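Local coordinates for putative PAS/PAC sensor protein (Nakamurella multipartita DSM 44233, PDB 6HMJ) that acts as a blue-light receptor, binding flavin mononucleotide in a light-oxygen-voltage (LOV) domain and probably coupling light to RNA binding and translational regulation, at residues Ser209-Trp213 / Asp293-Arg297; Phe286-Glu290 / Ile314-Arg318; Asp308-Ile314 / Asn326-Pro332. All coordinates share one frame; numbering follows the deposited sequence.

Contact 1. Residues Ser209-Trp213 / Asp293-Arg297. With FMN (flavin mononucleotide), chain E.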
loop_
_atom_site.group_PDB
_atom_site.type_symbol
_atom_site.label_atom_id
_atom_site.label_comp_id
_atom_site.label_asym_id
_atom_site.label_seq_id
_atom_site.Cartn_x
_atom_site.Cartn_y
_atom_site.Cartn_z
ATOM N N SER A 209 22.203 -8.040 -5.334
ATOM C CA SER A 209 23.410 -8.596 -5.921
ATOM C C SER A 209 23.956 -7.656 -6.993
ATOM O O SER A 209 23.251 -6.793 -7.524
ATOM C CB SER A 209 23.128 -9.975 -6.515
ATOM O OG SER A 209 24.235 -10.440 -7.265
ATOM N N THR A 210 25.239 -7.834 -7.308
ATOM C CA THR A 210 25.932 -7.015 -8.294
ATOM C C THR A 210 26.519 -7.839 -9.433
ATOM O O THR A 210 27.033 -7.262 -10.397
ATOM C CB THR A 210 27.039 -6.203 -7.598
ATOM O OG1 THR A 210 26.438 -5.199 -6.768
ATOM C CG2 THR A 210 27.957 -5.521 -8.593
ATOM N N LYS A 211 26.419 -9.163 -9.375
ATOM C CA LYS A 211 27.095 -10.036 -10.324
ATOM C C LYS A 211 26.218 -10.256 -11.551
ATOM O O LYS A 211 25.029 -10.564 -11.426
ATOM C CB LYS A 211 27.431 -11.370 -9.656
ATOM C CG LYS A 211 28.104 -11.221 -8.291
ATOM C CD LYS A 211 29.378 -10.381 -8.340
ATOM C CE LYS A 211 29.720 -9.837 -6.959
ATOM N NZ LYS A 211 31.059 -9.190 -6.918
ATOM N N GLY A 212 26.807 -10.093 -12.728
ATOM C CA GLY A 212 26.132 -10.316 -13.998
ATOM C C GLY A 212 26.548 -11.626 -14.631
ATOM O O GLY A 212 26.756 -12.631 -13.943
ATOM N N TRP A 213 26.682 -11.616 -15.953
ATOM C CA TRP A 213 26.993 -12.833 -16.696
ATOM C C TRP A 213 27.329 -12.469 -18.141
ATOM O O TRP A 213 27.229 -11.309 -18.555
ATOM C CB TRP A 213 25.830 -13.829 -16.641
ATOM C CG TRP A 213 24.471 -13.195 -16.760
ATOM C CD1 TRP A 213 23.593 -12.948 -15.747
ATOM C CD2 TRP A 213 23.839 -12.726 -17.961
ATOM N NE1 TRP A 213 22.453 -12.358 -16.239
ATOM C CE2 TRP A 213 22.580 -12.211 -17.596
ATOM C CE3 TRP A 213 24.216 -12.694 -19.307
ATOM C CZ2 TRP A 213 21.695 -11.670 -18.526
ATOM C CZ3 TRP A 213 23.331 -12.154 -20.232
ATOM C CH2 TRP A 213 22.088 -11.649 -19.834
ATOM N N ASP A 293 34.261 -6.654 -12.457
ATOM C CA ASP A 293 34.612 -7.928 -11.846
ATOM C C ASP A 293 35.653 -8.627 -12.716
ATOM O O ASP A 293 35.435 -8.782 -13.925
ATOM C CB ASP A 293 33.373 -8.806 -11.694
ATOM C CG ASP A 293 33.644 -10.056 -10.891
ATOM O OD1 ASP A 293 33.793 -9.950 -9.655
ATOM O OD2 ASP A 293 33.716 -11.146 -11.496
ATOM N N PRO A 294 36.782 -9.072 -12.151
ATOM C CA PRO A 294 37.808 -9.715 -12.992
ATOM C C PRO A 294 37.291 -10.858 -13.850
ATOM O O PRO A 294 37.656 -10.953 -15.028
ATOM C CB PRO A 294 38.833 -10.212 -11.961
ATOM C CG PRO A 294 38.660 -9.319 -10.793
ATOM C CD PRO A 294 37.204 -8.977 -10.741
ATOM N N HIS A 295 36.453 -11.734 -13.292
ATOM C CA HIS A 295 35.954 -12.870 -14.061
ATOM C C HIS A 295 35.025 -12.416 -15.177
ATOM O O HIS A 295 35.070 -12.954 -16.289
ATOM C CB HIS A 295 35.245 -13.857 -13.138
ATOM C CG HIS A 295 36.131 -14.429 -12.079
ATOM N ND1 HIS A 295 36.660 -13.667 -11.059
ATOM C CD2 HIS A 295 36.594 -15.687 -11.887
ATOM C CE1 HIS A 295 37.405 -14.431 -10.281
ATOM N NE2 HIS A 295 37.382 -15.661 -10.761
ATOM N N GLU A 296 34.163 -11.436 -14.895
ATOM C CA GLU A 296 33.266 -10.919 -15.923
ATOM C C GLU A 296 34.052 -10.295 -17.070
ATOM O O GLU A 296 33.709 -10.488 -18.243
ATOM C CB GLU A 296 32.298 -9.910 -15.307
ATOM C CG GLU A 296 31.281 -10.548 -14.370
ATOM C CD GLU A 296 30.404 -9.533 -13.658
ATOM O OE1 GLU A 296 30.322 -8.377 -14.125
ATOM O OE2 GLU A 296 29.801 -9.892 -12.623
ATOM N N ARG A 297 35.111 -9.543 -16.755
ATOM C CA ARG A 297 35.925 -8.944 -17.806
ATOM C C ARG A 297 36.546 -10.026 -18.679
ATOM O O ARG A 297 36.523 -9.942 -19.913
ATOM C CB ARG A 297 37.030 -8.069 -17.206
ATOM C CG ARG A 297 36.594 -7.087 -16.121
ATOM C CD ARG A 297 37.315 -5.743 -16.230
ATOM N NE ARG A 297 38.673 -5.864 -16.760
ATOM C CZ ARG A 297 39.748 -6.173 -16.044
ATOM N NH1 ARG A 297 39.647 -6.404 -14.743
ATOM N NH2 ARG A 297 40.930 -6.255 -16.638
HETATM N N1 FMN E . 31.807 -3.155 -21.295
HETATM C C2 FMN E . 30.980 -2.568 -20.402
HETATM O O2 FMN E . 31.181 -2.747 -19.182
HETATM N N3 FMN E . 29.944 -1.797 -20.774
HETATM C C4 FMN E . 29.651 -1.552 -22.055
HETATM O O4 FMN E . 28.680 -0.829 -22.362
HETATM C C4A FMN E . 30.508 -2.155 -23.097
HETATM N N5 FMN E . 30.283 -1.956 -24.409
HETATM C C5A FMN E . 31.087 -2.525 -25.337
HETATM C C6 FMN E . 30.820 -2.301 -26.684
HETATM C C7 FMN E . 31.627 -2.865 -27.661
HETATM C C7M FMN E . 31.324 -2.607 -29.113
HETATM C C8 FMN E . 32.776 -3.722 -27.263
HETATM C C8M FMN E . 33.674 -4.359 -28.290
HETATM C C9 FMN E . 33.039 -3.951 -25.921
HETATM C C9A FMN E . 32.240 -3.385 -24.932
HETATM N N10 FMN E . 32.487 -3.598 -23.551
HETATM C C10 FMN E . 31.628 -2.994 -22.622
HETATM C "C1'" FMN E . 33.578 -4.432 -23.035
HETATM C "C2'" FMN E . 34.788 -3.585 -22.696
HETATM O "O2'" FMN E . 34.931 -2.508 -23.626
HETATM C "C3'" FMN E . 36.027 -4.458 -22.735
HETATM O "O3'" FMN E . 36.154 -5.026 -24.047
HETATM C "C4'" FMN E . 35.991 -5.597 -21.728
HETATM O "O4'" FMN E . 35.830 -5.084 -20.405
HETATM C "C5'" FMN E . 37.295 -6.362 -21.897
HETATM O "O5'" FMN E . 37.945 -6.589 -20.655
HETATM P P FMN E . 39.197 -5.670 -20.247
HETATM O O1P FMN E . 39.562 -6.213 -18.889
HETATM O O2P FMN E . 40.209 -5.938 -21.336
HETATM O O3P FMN E . 38.676 -4.254 -20.281
HETATM O O HOH W 1 28.096 -6.997 -13.165
#
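The loop T210-G212 runs past the first turn of helix 294-305, with K211 CA 8.0 Å from D293 CA, and the backbone N-H of G212 points at the side chain of E296. The helix start is an N-cap built by D293 within the PAS/LOV fold: its OD2 accepts weak bonds from H295 N and E296 N. The loop has a turn of its own, an ST turn in which S209 OG accepts from K211 N over 3.3 Å. E296 makes the main bridge. With CG anti to its carbonyl carbon (chi1 -69°) and an extended chain beyond, the carboxylate crosses to the loop, where E296 OE2 takes G212 N at 3.0 Å, N-H...O 160°; the donor comes from above the carboxylate plane. E296 OE2 also rests on the loop backbone, 3.6 Å from K211 CA. The other oxygen of D293, OD1, faces K211, whose chain, bent at its second torsion and crossing D293 at about a right angle, brings NZ to 3.9 Å from D293 OD1, a long salt bridge at the protein surface. R297, next along the helix, sets the edge of its guanidinium beside the FMN phosphate, although its exact bond lengths there are doubtful. On the loop side, W213 opens the edge strand 213-216 and pairs with L313, while S209 O meets Q358 of the C-terminal helix. One water completes the bridge, donating to E296 OE1 at 2.8 Å and to T210 O at 3.0 Å.

Contact 2. Residues Phe286-Glu290 / Ile314-Arg318; sequences FLQAE and IRNFR. With FMN (flavin mononucleotide), chain E.
Q288 and N316, which touch at CG and ND2 (4.1 Å), bring two side-chain amides to the pyrimidine end of FMN. Q288 NE2 donates to FMN O2 at 2.9 Å and also to the ribityl hydroxyl O4', so one amide nitrogen ties the ring to its tail. N316 meets the ring with both ends of its amide: OD1 accepts from FMN N3 at 3.1 Å, N-H...O 167°, and ND2 donates to FMN O2 at 3.3 Å. L287 and I314 add apolar flanks, with L287 CD1 near FMN O4 and I314 CD1 packed 4.0 Å from Q288 NE2, the Q288 and I314 side chains crossing at about a right angle. Further out, N316 is held in its rotation: ND2 also donates to R315 O, from above that carbonyl plane, and N326 ND2 of the next strand donates to OD1. L287 CB backs the same amide. The backbones close behind this layer where the 3-10 turn 286-288 meets strand 310-317 of the PAS sheet; F317 N donates to L287 O at 2.9 Å, and N316 CA sends a CA-H...O contact to that oxygen. A289 CB reaches F317 CD1 at 3.7 Å, oblique to the ring, and a water donates to both F286 O and F317 O. The contact complements the pyrimidine edge of the flavin, N3-H against an acceptor and O2 between two amide donors, and those donors would probably draw electron density toward O2.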
loop_
_atom_site.group_PDB
_atom_site.type_symbol
_atom_site.label_atom_id
_atom_site.label_comp_id
_atom_site.label_asym_id
_atom_site.label_seq_id
_atom_site.Cartn_x
_atom_site.Cartn_y
_atom_site.Cartn_z
ATOM N N PHE A 286 35.318 2.118 -19.622
ATOM C CA PHE A 286 35.126 3.229 -18.697
ATOM C C PHE A 286 33.743 3.214 -18.057
ATOM O O PHE A 286 33.551 3.846 -17.014
ATOM C CB PHE A 286 35.354 4.577 -19.392
ATOM C CG PHE A 286 34.510 4.796 -20.622
ATOM C CD1 PHE A 286 33.204 5.255 -20.514
ATOM C CD2 PHE A 286 35.035 4.582 -21.887
ATOM C CE1 PHE A 286 32.431 5.471 -21.646
ATOM C CE2 PHE A 286 34.270 4.796 -23.025
ATOM C CZ PHE A 286 32.968 5.242 -22.906
ATOM N N LEU A 287 32.773 2.521 -18.660
ATOM C CA LEU A 287 31.450 2.415 -18.059
ATOM C C LEU A 287 31.469 1.591 -16.779
ATOM O O LEU A 287 30.531 1.685 -15.981
ATOM C CB LEU A 287 30.466 1.803 -19.057
ATOM C CG LEU A 287 30.186 2.644 -20.301
ATOM C CD1 LEU A 287 29.315 1.881 -21.278
ATOM C CD2 LEU A 287 29.532 3.963 -19.920
ATOM N N GLN A 288 32.515 0.794 -16.567
ATOM C CA GLN A 288 32.654 0.012 -15.349
ATOM C C GLN A 288 33.224 0.827 -14.196
ATOM O O GLN A 288 33.189 0.361 -13.050
ATOM C CB GLN A 288 33.553 -1.199 -15.611
ATOM C CG GLN A 288 33.020 -2.142 -16.677
ATOM C CD GLN A 288 34.102 -3.022 -17.265
ATOM O OE1 GLN A 288 35.136 -3.253 -16.641
ATOM N NE2 GLN A 288 33.874 -3.507 -18.481
ATOM N N ALA A 289 33.739 2.023 -14.472
ATOM C CA ALA A 289 34.286 2.909 -13.447
ATOM C C ALA A 289 35.287 2.165 -12.566
ATOM O O ALA A 289 35.235 2.216 -11.336
ATOM C CB ALA A 289 33.168 3.526 -12.606
ATOM N N GLU A 290 36.222 1.477 -13.219
ATOM C CA GLU A 290 37.276 0.736 -12.532
ATOM C C GLU A 290 36.699 -0.233 -11.501
ATOM O O GLU A 290 37.390 -0.628 -10.555
ATOM C CB GLU A 290 38.260 1.696 -11.853
ATOM C CG GLU A 290 38.815 2.792 -12.760
ATOM C CD GLU A 290 39.685 2.259 -13.879
ATOM O OE1 GLU A 290 39.993 1.050 -13.871
ATOM O OE2 GLU A 290 40.069 3.056 -14.762
ATOM N N ILE A 314 25.935 -6.534 -17.053
ATOM C CA ILE A 314 27.019 -6.002 -16.240
ATOM C C ILE A 314 26.553 -4.714 -15.581
ATOM O O ILE A 314 25.695 -3.998 -16.103
ATOM C CB ILE A 314 28.296 -5.776 -17.087
ATOM C CG1 ILE A 314 29.494 -5.472 -16.185
ATOM C CG2 ILE A 314 28.079 -4.654 -18.098
ATOM C CD1 ILE A 314 30.826 -5.502 -16.910
ATOM N N ARG A 315 27.134 -4.423 -14.420
ATOM C CA ARG A 315 26.818 -3.210 -13.680
ATOM C C ARG A 315 27.660 -2.062 -14.228
ATOM O O ARG A 315 28.883 -2.185 -14.348
ATOM C CB ARG A 315 27.084 -3.432 -12.190
ATOM C CG ARG A 315 26.568 -2.340 -11.262
ATOM C CD ARG A 315 25.051 -2.393 -11.121
ATOM N NE ARG A 315 24.560 -1.508 -10.065
ATOM C CZ ARG A 315 23.284 -1.162 -9.908
ATOM N NH1 ARG A 315 22.359 -1.622 -10.740
ATOM N NH2 ARG A 315 22.933 -0.354 -8.917
ATOM N N ASN A 316 27.006 -0.956 -14.578
ATOM C CA ASN A 316 27.660 0.170 -15.229
ATOM C C ASN A 316 27.299 1.468 -14.521
ATOM O O ASN A 316 26.443 1.506 -13.632
ATOM C CB ASN A 316 27.264 0.288 -16.708
ATOM C CG ASN A 316 28.051 -0.640 -17.631
ATOM O OD1 ASN A 316 27.764 -0.682 -18.822
ATOM N ND2 ASN A 316 29.033 -1.368 -17.101
ATOM N N PHE A 317 27.953 2.545 -14.956
ATOM C CA PHE A 317 27.821 3.848 -14.317
ATOM C C PHE A 317 27.924 4.935 -15.371
ATOM O O PHE A 317 28.829 4.905 -16.210
ATOM C CB PHE A 317 28.901 4.033 -13.244
ATOM C CG PHE A 317 29.025 2.863 -12.312
ATOM C CD1 PHE A 317 29.862 1.804 -12.616
ATOM C CD2 PHE A 317 28.284 2.811 -11.143
ATOM C CE1 PHE A 317 29.968 0.722 -11.766
ATOM C CE2 PHE A 317 28.387 1.733 -10.290
ATOM C CZ PHE A 317 29.228 0.686 -10.602
ATOM N N ARG A 318 27.000 5.890 -15.321
ATOM C CA ARG A 318 27.027 7.025 -16.227
ATOM C C ARG A 318 28.173 7.964 -15.852
ATOM O O ARG A 318 28.862 7.778 -14.846
ATOM C CB ARG A 318 25.690 7.764 -16.189
ATOM C CG ARG A 318 24.483 6.858 -16.398
ATOM C CD ARG A 318 23.173 7.637 -16.391
ATOM N NE ARG A 318 22.957 8.356 -15.137
ATOM C CZ ARG A 318 21.845 9.019 -14.834
ATOM N NH1 ARG A 318 20.830 9.052 -15.686
ATOM N NH2 ARG A 318 21.745 9.648 -13.672
HETATM N N1 FMN E . 31.807 -3.155 -21.295
HETATM C C2 FMN E . 30.980 -2.568 -20.402
HETATM O O2 FMN E . 31.181 -2.747 -19.182
HETATM N N3 FMN E . 29.944 -1.797 -20.774
HETATM C C4 FMN E . 29.651 -1.552 -22.055
HETATM O O4 FMN E . 28.680 -0.829 -22.362
HETATM C C4A FMN E . 30.508 -2.155 -23.097
HETATM N N5 FMN E . 30.283 -1.956 -24.409
HETATM C C5A FMN E . 31.087 -2.525 -25.337
HETATM C C6 FMN E . 30.820 -2.301 -26.684
HETATM C C7 FMN E . 31.627 -2.865 -27.661
HETATM C C7M FMN E . 31.324 -2.607 -29.113
HETATM C C8 FMN E . 32.776 -3.722 -27.263
HETATM C C8M FMN E . 33.674 -4.359 -28.290
HETATM C C9 FMN E . 33.039 -3.951 -25.921
HETATM C C9A FMN E . 32.240 -3.385 -24.932
HETATM N N10 FMN E . 32.487 -3.598 -23.551
HETATM C C10 FMN E . 31.628 -2.994 -22.622
HETATM C "C1'" FMN E . 33.578 -4.432 -23.035
HETATM C "C2'" FMN E . 34.788 -3.585 -22.696
HETATM O "O2'" FMN E . 34.931 -2.508 -23.626
HETATM C "C3'" FMN E . 36.027 -4.458 -22.735
HETATM O "O3'" FMN E . 36.154 -5.026 -24.047
HETATM C "C4'" FMN E . 35.991 -5.597 -21.728
HETATM O "O4'" FMN E . 35.830 -5.084 -20.405
HETATM C "C5'" FMN E . 37.295 -6.362 -21.897
HETATM O "O5'" FMN E . 37.945 -6.589 -20.655
HETATM P P FMN E . 39.197 -5.670 -20.247
HETATM O O1P FMN E . 39.562 -6.213 -18.889
HETATM O O2P FMN E . 40.209 -5.938 -21.336
HETATM O O3P FMN E . 38.676 -4.254 -20.281
HETATM O O HOH W 2 31.577 5.664 -16.487
#

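Contact 3. Residues Asp308-Ile314 / Asn326-Pro332. With FMN (flavin mononucleotide), chain E.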
loop_
_atom_site.group_PDB
_atom_site.type_symbol
_atom_site.label_atom_id
_atom_site.label_comp_id
_atom_site.label_asym_id
_atom_site.label_seq_id
_atom_site.Cartn_x
_atom_site.Cartn_y
_atom_site.Cartn_z
ATOM N N ASP A 308 33.157 -14.352 -31.180
ATOM C CA ASP A 308 31.849 -14.869 -30.821
ATOM C C ASP A 308 30.832 -13.738 -30.685
ATOM O O ASP A 308 31.172 -12.583 -30.422
ATOM C CB ASP A 308 31.923 -15.651 -29.509
ATOM C CG ASP A 308 32.823 -16.866 -29.602
ATOM O OD1 ASP A 308 33.064 -17.346 -30.730
ATOM O OD2 ASP A 308 33.284 -17.343 -28.545
ATOM N N ALA A 309 29.564 -14.094 -30.866
ATOM C CA ALA A 309 28.446 -13.213 -30.553
ATOM C C ALA A 309 27.936 -13.580 -29.166
ATOM O O ALA A 309 27.606 -14.744 -28.911
ATOM C CB ALA A 309 27.334 -13.345 -31.591
ATOM N N VAL A 310 27.885 -12.596 -28.266
ATOM C CA VAL A 310 27.497 -12.834 -26.884
ATOM C C VAL A 310 26.642 -11.678 -26.388
ATOM O O VAL A 310 26.709 -10.558 -26.897
ATOM C CB VAL A 310 28.719 -13.005 -25.950
ATOM C CG1 VAL A 310 29.597 -14.150 -26.419
ATOM C CG2 VAL A 310 29.516 -11.705 -25.870
ATOM N N THR A 311 25.832 -11.973 -25.376
ATOM C CA THR A 311 25.090 -10.965 -24.634
ATOM C C THR A 311 25.631 -10.934 -23.212
ATOM O O THR A 311 25.817 -11.987 -22.593
ATOM C CB THR A 311 23.592 -11.268 -24.625
ATOM O OG1 THR A 311 23.100 -11.295 -25.972
ATOM C CG2 THR A 311 22.840 -10.202 -23.835
ATOM N N THR A 312 25.887 -9.734 -22.701
ATOM C CA THR A 312 26.493 -9.566 -21.389
ATOM C C THR A 312 25.620 -8.664 -20.534
ATOM O O THR A 312 25.194 -7.597 -20.984
ATOM C CB THR A 312 27.901 -8.975 -21.504
ATOM O OG1 THR A 312 28.802 -9.980 -21.987
ATOM C CG2 THR A 312 28.393 -8.458 -20.156
ATOM N N LEU A 313 25.354 -9.101 -19.308
ATOM C CA LEU A 313 24.748 -8.260 -18.284
ATOM C C LEU A 313 25.846 -7.835 -17.319
ATOM O O LEU A 313 26.616 -8.676 -16.841
ATOM C CB LEU A 313 23.637 -9.004 -17.545
ATOM C CG LEU A 313 22.916 -8.226 -16.444
ATOM C CD1 LEU A 313 22.198 -7.012 -17.025
ATOM C CD2 LEU A 313 21.941 -9.123 -15.692
ATOM N N ILE A 314 25.935 -6.534 -17.053
ATOM C CA ILE A 314 27.019 -6.002 -16.240
ATOM C C ILE A 314 26.553 -4.714 -15.581
ATOM O O ILE A 314 25.695 -3.998 -16.103
ATOM C CB ILE A 314 28.296 -5.776 -17.087
ATOM C CG1 ILE A 314 29.494 -5.472 -16.185
ATOM C CG2 ILE A 314 28.079 -4.654 -18.098
ATOM C CD1 ILE A 314 30.826 -5.502 -16.910
ATOM N N ASN A 326 23.301 -2.982 -17.355
ATOM C CA ASN A 326 23.523 -2.861 -18.790
ATOM C C ASN A 326 23.561 -4.260 -19.386
ATOM O O ASN A 326 24.512 -5.013 -19.153
ATOM C CB ASN A 326 24.827 -2.109 -19.066
ATOM C CG ASN A 326 25.087 -1.881 -20.553
ATOM O OD1 ASN A 326 24.423 -2.456 -21.418
ATOM N ND2 ASN A 326 26.069 -1.037 -20.850
ATOM N N GLU A 327 22.526 -4.611 -20.142
ATOM C CA GLU A 327 22.554 -5.798 -20.992
ATOM C C GLU A 327 22.911 -5.321 -22.396
ATOM O O GLU A 327 22.074 -4.748 -23.099
ATOM C CB GLU A 327 21.223 -6.540 -20.982
ATOM C CG GLU A 327 21.296 -7.868 -21.730
ATOM C CD GLU A 327 19.961 -8.556 -21.860
ATOM O OE1 GLU A 327 19.572 -9.272 -20.915
ATOM O OE2 GLU A 327 19.301 -8.381 -22.906
ATOM N N PHE A 328 24.158 -5.541 -22.799
ATOM C CA PHE A 328 24.622 -5.142 -24.120
ATOM C C PHE A 328 25.039 -6.373 -24.908
ATOM O O PHE A 328 25.756 -7.238 -24.393
ATOM C CB PHE A 328 25.773 -4.125 -24.033
ATOM C CG PHE A 328 27.062 -4.687 -23.506
ATOM C CD1 PHE A 328 27.951 -5.334 -24.346
ATOM C CD2 PHE A 328 27.406 -4.520 -22.178
ATOM C CE1 PHE A 328 29.146 -5.838 -23.861
ATOM C CE2 PHE A 328 28.600 -5.017 -21.689
ATOM C CZ PHE A 328 29.471 -5.676 -22.532
ATOM N N HIS A 329 24.581 -6.445 -26.152
ATOM C CA HIS A 329 24.921 -7.538 -27.050
ATOM C C HIS A 329 26.136 -7.151 -27.887
ATOM O O HIS A 329 26.273 -6.000 -28.310
ATOM C CB HIS A 329 23.723 -7.866 -27.944
ATOM C CG HIS A 329 24.020 -8.850 -29.031
ATOM N ND1 HIS A 329 23.934 -8.525 -30.368
ATOM C CD2 HIS A 329 24.385 -10.153 -28.984
ATOM C CE1 HIS A 329 24.243 -9.582 -31.097
ATOM N NE2 HIS A 329 24.521 -10.583 -30.282
ATOM N N LEU A 330 27.023 -8.116 -28.108
ATOM C CA LEU A 330 28.238 -7.913 -28.886
ATOM C C LEU A 330 28.125 -8.732 -30.163
ATOM O O LEU A 330 28.022 -9.963 -30.108
ATOM C CB LEU A 330 29.480 -8.319 -28.095
ATOM C CG LEU A 330 29.909 -7.384 -26.963
ATOM C CD1 LEU A 330 30.979 -8.048 -26.117
ATOM C CD2 LEU A 330 30.405 -6.055 -27.498
ATOM N N SER A 331 28.147 -8.050 -31.306
ATOM C CA SER A 331 27.988 -8.696 -32.602
ATOM C C SER A 331 29.245 -8.474 -33.430
ATOM O O SER A 331 29.621 -7.314 -33.673
ATOM C CB SER A 331 26.761 -8.137 -33.327
ATOM O OG SER A 331 26.386 -8.977 -34.402
ATOM N N PRO A 332 29.942 -9.524 -33.863
ATOM C CA PRO A 332 31.162 -9.317 -34.652
ATOM C C PRO A 332 30.850 -9.013 -36.107
ATOM O O PRO A 332 29.880 -9.513 -36.682
ATOM C CB PRO A 332 31.899 -10.656 -34.512
ATOM C CG PRO A 332 30.811 -11.652 -34.327
ATOM C CD PRO A 332 29.733 -10.948 -33.539
HETATM N N1 FMN E . 31.807 -3.155 -21.295
HETATM C C2 FMN E . 30.980 -2.568 -20.402
HETATM O O2 FMN E . 31.181 -2.747 -19.182
HETATM N N3 FMN E . 29.944 -1.797 -20.774
HETATM C C4 FMN E . 29.651 -1.552 -22.055
HETATM O O4 FMN E . 28.680 -0.829 -22.362
HETATM C C4A FMN E . 30.508 -2.155 -23.097
HETATM N N5 FMN E . 30.283 -1.956 -24.409
HETATM C C5A FMN E . 31.087 -2.525 -25.337
HETATM C C6 FMN E . 30.820 -2.301 -26.684
HETATM C C7 FMN E . 31.627 -2.865 -27.661
HETATM C C7M FMN E . 31.324 -2.607 -29.113
HETATM C C8 FMN E . 32.776 -3.722 -27.263
HETATM C C8M FMN E . 33.674 -4.359 -28.290
HETATM C C9 FMN E . 33.039 -3.951 -25.921
HETATM C C9A FMN E . 32.240 -3.385 -24.932
HETATM N N10 FMN E . 32.487 -3.598 -23.551
HETATM C C10 FMN E . 31.628 -2.994 -22.622
HETATM C "C1'" FMN E . 33.578 -4.432 -23.035
HETATM C "C2'" FMN E . 34.788 -3.585 -22.696
HETATM O "O2'" FMN E . 34.931 -2.508 -23.626
HETATM C "C3'" FMN E . 36.027 -4.458 -22.735
HETATM O "O3'" FMN E . 36.154 -5.026 -24.047
HETATM C "C4'" FMN E . 35.991 -5.597 -21.728
HETATM O "O4'" FMN E . 35.830 -5.084 -20.405
HETATM C "C5'" FMN E . 37.295 -6.362 -21.897
HETATM O "O5'" FMN E . 37.945 -6.589 -20.655
HETATM P P FMN E . 39.197 -5.670 -20.247
HETATM O O1P FMN E . 39.562 -6.213 -18.889
HETATM O O2P FMN E . 40.209 -5.938 -21.336
HETATM O O3P FMN E . 38.676 -4.254 -20.281
#
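F328 turns CG into the position between its backbone N and carbonyl carbon (chi1 69°), which lays the ring alongside T312, whose methyl CG2 stands anti to the backbone N. T312 CB then sits over one face of the ring, a CH-pi contact 4.1 Å from the centroid and 23° off the normal. The opposite face carries the flavin, with FMN C4A 3.6 Å above the F328 ring plane and offset toward the rim, while I314 CG2 touches the edge of the F328 ring at CE2 (3.6 Å). Trimming F328 to an alanine would probably leave the isoalloxazine without its aromatic floor and open a gap beneath T312. These groups belong to the antiparallel hairpin of strands 310-317 and 323-334 in the PAS sheet; segments 310-314 and 326-332 run at 158° to each other. V310-L330, T312-F328 and I314-N326 are the hydrogen-bonded pairs, each bonded both ways; T311-H329 and L313-E327 are the non-hydrogen-bonded ones between. On the flavin face, L330 lies beside V310 (CD1 to CG2 3.9 Å) and sets CD2 against the isoalloxazine at FMN C8. N326 brings ND2 to 3.0 Å from FMN O4. T312 OG1 is hydrogen-bonded to T214 OG1 of the edge strand. The face with T311, L313, E327 and H329 is different: T311 CG2 packs on E327 CG at 3.5 Å, E327 OE1 forms a salt bridge with R353, and W213 lies against T311, L313 and E327. Beyond H329, S331 OG hydrogen-bonds to D244 OD2 of the second subunit, and that aspartate also packs on H329.

Contacts 2 and 3 are partly buried and line part of the flavin pocket, while contact 1 is a surface contact. Strand 310-317 serves both 2 and 3, sharing I314, and the N316-N326 amide pair joins the two. Contact 1 reaches this strand through W213, whose O probably accepts from L313 N, and its E296 packs on I314. The chemistry follows the place: charged groups and a bridging water at the surface, amides reading the polar ring edge in contact 2, backbone pairing and apolar or aromatic faces in contact 3. All three touch FMN, at its phosphate, pyrimidine edge and ring face respectively.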